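Odorant-binding protein 1d (Locusta migratoria, PDB 4PT1) probably binds small hydrophobic odorants and carries them through the fluid around sensory neurons, as a secreted, all-helical member of the PBP/GOBP family. Local coordinates at residues A[53-56]-A[60-63]; A[70-75]-A[108-113]. All coordinates share one frame; numbering follows the deposited sequence.

Contact 1. Residues A[53-56]-A[60-63]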
loop_
_atom_site.group_PDB
_atom_site.type_symbol
_atom_site.label_atom_id
_atom_site.label_comp_id
_atom_site.label_asym_id
_atom_site.label_seq_id
_atom_site.Cartn_x
_atom_site.Cartn_y
_atom_site.Cartn_z
ATOM N N CYS A 53 2.267 7.522 -3.720
ATOM C CA CYS A 53 3.159 8.288 -2.861
ATOM C C CYS A 53 3.783 7.409 -1.782
ATOM O O CYS A 53 4.967 7.536 -1.508
ATOM C CB CYS A 53 2.396 9.462 -2.236
ATOM S SG CYS A 53 3.386 10.467 -1.130
ATOM N N ILE A 54 2.988 6.539 -1.162
ATOM C CA ILE A 54 3.489 5.567 -0.187
ATOM C C ILE A 54 4.569 4.693 -0.835
ATOM O O ILE A 54 5.634 4.483 -0.272
ATOM C CB ILE A 54 2.361 4.686 0.393
ATOM C CG1 ILE A 54 1.526 5.480 1.395
ATOM C CG2 ILE A 54 2.926 3.458 1.136
ATOM C CD1 ILE A 54 0.297 4.716 1.817
ATOM N N MET A 55 4.306 4.194 -2.036
ATOM C CA MET A 55 5.283 3.314 -2.664
ATOM C C MET A 55 6.588 4.056 -2.945
ATOM O O MET A 55 7.669 3.483 -2.795
ATOM C CB MET A 55 4.718 2.686 -3.935
ATOM C CG MET A 55 3.553 1.748 -3.672
ATOM S SD MET A 55 2.978 0.975 -5.183
ATOM C CE MET A 55 4.244 -0.286 -5.386
ATOM N N VAL A 56 6.491 5.317 -3.355
ATOM C CA VAL A 56 7.692 6.134 -3.650
ATOM C C VAL A 56 8.482 6.358 -2.376
ATOM O O VAL A 56 9.692 6.232 -2.367
ATOM C CB VAL A 56 7.341 7.490 -4.300
ATOM C CG1 VAL A 56 8.593 8.349 -4.411
ATOM C CG2 VAL A 56 6.732 7.273 -5.677
ATOM N N SER A 60 9.643 1.339 -3.506
ATOM C CA SER A 60 9.093 0.280 -4.366
ATOM C C SER A 60 8.522 0.813 -5.660
ATOM O O SER A 60 8.150 0.030 -6.536
ATOM C CB SER A 60 8.026 -0.548 -3.637
ATOM O OG SER A 60 7.029 0.257 -3.027
ATOM N N LEU A 61 8.438 2.141 -5.781
ATOM C CA LEU A 61 8.080 2.776 -7.042
ATOM C C LEU A 61 8.909 4.048 -7.237
ATOM O O LEU A 61 9.204 4.779 -6.283
ATOM C CB LEU A 61 6.572 3.066 -7.079
ATOM C CG LEU A 61 5.897 3.221 -8.442
ATOM C CD1 LEU A 61 5.612 1.865 -9.075
ATOM C CD2 LEU A 61 4.609 4.030 -8.338
ATOM N N SER A 62 9.323 4.295 -8.471
ATOM C CA SER A 62 9.963 5.562 -8.800
ATOM C C SER A 62 8.864 6.603 -8.914
ATOM O O SER A 62 7.703 6.278 -9.139
ATOM C CB SER A 62 10.704 5.463 -10.129
ATOM O OG SER A 62 9.812 5.146 -11.172
ATOM N N ASP A 63 9.228 7.865 -8.783
ATOM C CA ASP A 63 8.271 8.962 -8.992
ATOM C C ASP A 63 7.542 8.845 -10.335
ATOM O O ASP A 63 6.354 9.175 -10.435
ATOM C CB ASP A 63 8.991 10.317 -8.887
ATOM C CG ASP A 63 8.030 11.490 -8.798
ATOM O OD1 ASP A 63 7.013 11.400 -8.071
ATOM O OD2 ASP A 63 8.306 12.507 -9.463
HETATM O O HOH W 1 11.201 5.685 -4.537
#
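Met-55 and Ser-60 meet where the last turn of a helix gives way to a loop, and the carbonyl oxygen of Met-55 is the point on which the loop turns back. Ser-60 N donates to Met-55 O at 3.0 Å, and Leu-61 N adds a weak bond to Met-55 O at 3.4 Å. Ser-60 OG lies between Met-55 O and Glu-72 OE1, weakly bonded at most and with its proton unassigned. With chi1 of 51°, OG of Ser-60 stands between its own backbone N and carbonyl carbon, which brings it alongside the Met-55 side chain, 3.5 Å from CB of Met-55. The methionine chain is bent at chi3, and this bend swings CE back to within 3.7 Å of Ser-60 OG. Leu-61 touches the methionine through its CB, 3.7 Å from Met-55 CB. One residue on, Val-56 meets mostly backbone: its CA-H points almost straight at Leu-61 O, with 3.3 Å from CA to that oxygen, while CG2 lies against the carbonyl oxygens of Leu-61 and Ser-62. A water donates to both Val-56 O and Leu-61 O, so the loop also joins the helix end through solvent. Helix 45-57 is tied on its other side to Cys-22 by the disulfide of Cys-53, and Ile-54 lines the ligand pocket. Asp-63 returns to this helix through a salt bridge to Lys-52, whereas Met-55 packs on Glu-72 of helix 69-75 and on Ala-103 and His-107 of helix 99-113.

Contact 2. Residues A[70-75]-A[108-113]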
loop_
_atom_site.group_PDB
_atom_site.type_symbol
_atom_site.label_atom_id
_atom_site.label_comp_id
_atom_site.label_asym_id
_atom_site.label_seq_id
_atom_site.Cartn_x
_atom_site.Cartn_y
_atom_site.Cartn_z
ATOM N N GLU A 70 12.752 -5.673 -5.375
ATOM C CA GLU A 70 13.592 -5.973 -4.212
ATOM C C GLU A 70 13.165 -5.133 -3.021
ATOM O O GLU A 70 13.114 -5.610 -1.881
ATOM C CB GLU A 70 15.087 -5.730 -4.541
ATOM N N GLU A 71 12.820 -3.882 -3.293
ATOM C CA GLU A 71 12.363 -2.980 -2.242
ATOM C C GLU A 71 10.998 -3.373 -1.715
ATOM O O GLU A 71 10.748 -3.271 -0.531
ATOM C CB GLU A 71 12.351 -1.534 -2.727
ATOM C CG GLU A 71 13.745 -1.018 -3.074
ATOM C CD GLU A 71 14.592 -0.622 -1.882
ATOM O OE1 GLU A 71 14.141 -0.689 -0.720
ATOM O OE2 GLU A 71 15.755 -0.228 -2.130
ATOM N N GLU A 72 10.119 -3.828 -2.588
ATOM C CA GLU A 72 8.781 -4.202 -2.145
ATOM C C GLU A 72 8.817 -5.461 -1.291
ATOM O O GLU A 72 8.082 -5.559 -0.311
ATOM C CB GLU A 72 7.820 -4.355 -3.324
ATOM C CG GLU A 72 6.345 -4.471 -2.952
ATOM C CD GLU A 72 5.690 -3.165 -2.500
ATOM O OE1 GLU A 72 6.332 -2.273 -1.900
ATOM O OE2 GLU A 72 4.484 -3.032 -2.728
ATOM N N LEU A 73 9.684 -6.413 -1.649
ATOM C CA LEU A 73 9.841 -7.628 -0.851
ATOM C C LEU A 73 10.337 -7.267 0.526
ATOM O O LEU A 73 9.869 -7.817 1.513
ATOM C CB LEU A 73 10.772 -8.633 -1.529
ATOM C CG LEU A 73 10.289 -9.220 -2.865
ATOM C CD1 LEU A 73 11.390 -9.987 -3.565
ATOM C CD2 LEU A 73 9.047 -10.094 -2.726
ATOM N N GLU A 74 11.278 -6.333 0.605
ATOM C CA GLU A 74 11.710 -5.835 1.912
ATOM C C GLU A 74 10.570 -5.148 2.686
ATOM O O GLU A 74 10.519 -5.224 3.922
ATOM C CB GLU A 74 12.894 -4.882 1.775
ATOM C CG GLU A 74 14.202 -5.566 1.426
ATOM C CD GLU A 74 15.360 -4.584 1.385
ATOM O OE1 GLU A 74 15.658 -3.962 2.435
ATOM O OE2 GLU A 74 15.964 -4.426 0.298
ATOM N N ASN A 75 9.664 -4.488 1.964
ATOM C CA ASN A 75 8.502 -3.799 2.584
ATOM C C ASN A 75 7.466 -4.723 3.216
ATOM O O ASN A 75 6.634 -4.275 4.004
ATOM C CB ASN A 75 7.795 -2.880 1.576
ATOM C CG ASN A 75 8.612 -1.665 1.229
ATOM O OD1 ASN A 75 9.476 -1.272 2.002
ATOM N ND2 ASN A 75 8.377 -1.077 0.035
ATOM N N GLN A 108 -4.584 -3.399 -6.371
ATOM C CA GLN A 108 -5.759 -4.223 -6.639
ATOM C C GLN A 108 -5.334 -5.656 -6.971
ATOM O O GLN A 108 -6.033 -6.575 -6.580
ATOM C CB GLN A 108 -6.648 -3.624 -7.728
ATOM C CG GLN A 108 -7.217 -2.240 -7.403
ATOM C CD GLN A 108 -7.421 -1.982 -5.920
ATOM O OE1 GLN A 108 -6.608 -1.313 -5.268
ATOM N NE2 GLN A 108 -8.520 -2.509 -5.371
ATOM N N CYS A 109 -4.205 -5.840 -7.662
ATOM C CA CYS A 109 -3.583 -7.178 -7.832
ATOM C C CYS A 109 -3.220 -7.843 -6.499
ATOM O O CYS A 109 -3.467 -9.037 -6.327
ATOM C CB CYS A 109 -2.354 -7.153 -8.749
ATOM S SG CYS A 109 -1.580 -8.777 -9.026
ATOM N N TYR A 110 -2.625 -7.110 -5.562
ATOM C CA TYR A 110 -2.416 -7.683 -4.233
ATOM C C TYR A 110 -3.714 -8.173 -3.584
ATOM O O TYR A 110 -3.765 -9.268 -3.013
ATOM C CB TYR A 110 -1.784 -6.681 -3.274
ATOM C CG TYR A 110 -0.395 -6.180 -3.597
ATOM C CD1 TYR A 110 0.448 -6.831 -4.486
ATOM C CD2 TYR A 110 0.094 -5.038 -2.951
ATOM C CE1 TYR A 110 1.722 -6.352 -4.747
ATOM C CE2 TYR A 110 1.368 -4.570 -3.209
ATOM C CZ TYR A 110 2.183 -5.237 -4.106
ATOM O OH TYR A 110 3.441 -4.752 -4.371
ATOM N N LYS A 111 -4.741 -7.329 -3.639
ATOM C CA LYS A 111 -6.079 -7.658 -3.161
ATOM C C LYS A 111 -6.640 -8.934 -3.814
ATOM O O LYS A 111 -7.159 -9.796 -3.113
ATOM C CB LYS A 111 -7.008 -6.454 -3.386
ATOM C CG LYS A 111 -8.464 -6.639 -2.985
ATOM C CD LYS A 111 -9.185 -5.291 -2.912
ATOM C CE LYS A 111 -10.668 -5.446 -2.596
ATOM N N GLN A 112 -6.502 -9.044 -5.136
ATOM C CA GLN A 112 -6.941 -10.233 -5.916
ATOM C C GLN A 112 -6.199 -11.476 -5.462
ATOM O O GLN A 112 -6.793 -12.519 -5.230
ATOM C CB GLN A 112 -6.671 -10.009 -7.426
ATOM C CG GLN A 112 -6.921 -11.216 -8.349
ATOM C CD GLN A 112 -6.321 -11.066 -9.748
ATOM O OE1 GLN A 112 -6.235 -12.046 -10.504
ATOM N NE2 GLN A 112 -5.910 -9.843 -10.104
ATOM N N SER A 113 -4.879 -11.345 -5.354
ATOM C CA SER A 113 -3.999 -12.450 -5.045
ATOM C C SER A 113 -4.311 -13.100 -3.686
ATOM O O SER A 113 -4.354 -14.338 -3.574
ATOM C CB SER A 113 -2.548 -11.955 -5.082
ATOM O OG SER A 113 -1.647 -13.028 -4.887
#
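Glu-72 and Tyr-110 reach toward each other from opposite directions, their CA atoms, the nearest pair between segments 70-75 and 108-113, 11.9 Å apart. With CG anti to the backbone N (chi1 -168°), the glutamate chain extends from CB off its helix toward Tyr-110, and CG passes 3.2 Å from Tyr-110 OH. A bend at chi2 then turns the carboxylate, its plane 36° from that of the ring, so that OE2 meets the hydroxyl and OE1 comes back to Asn-75. OE2 accepts the phenol proton through its anti lone pair, with 2.6 Å between Tyr-110 OH and Glu-72 OE2, and sits at the edge of the ring, in its plane. Asn-75 ND2 donates to Glu-72 OE1 over 3.1 Å in a nearly straight bond, nearly along the C-O axis. Gripped at both oxygens, with a weak third bond between OE1 and Ser-60 OG, the buried carboxylate is held against rotation. In this all-helical PBP/GOBP fold, helix 99-113 is joined through Cys-109 to Cys-91, just past helix 81-90, and the Tyr-110 side chain comes to about 4 Å from a 2-(2-methoxyethoxy)ethanol, probably from the crystallisation liquor. An alanine in place of Glu-72 would remove both acceptors, and is likely to leave the phenol hydroxyl and the Asn-75 amide without these mates and open a gap between the helices. The Tyr-110 side chain also touches Val-87 and Tyr-118.

Following the chain from the N terminus, contact 1 comes first: helix 45-57 ends and the loop at 60-63 folds back on its last turn, closing a short loop of three intervening residues. Contact 2 opens only afterwards, on helix 69-75, and closes a much longer excursion of 32 residues through helix 81-90 to helix 99-113. The two are therefore in series, neither nested nor crossed. In space they adjoin, their centres about 12 Å apart, with Met-55 and Ser-60 packed against Glu-72 and Asn-75. Together they join the end of helix 45-57 and its following loop to helix 69-75, and that helix to 99-113.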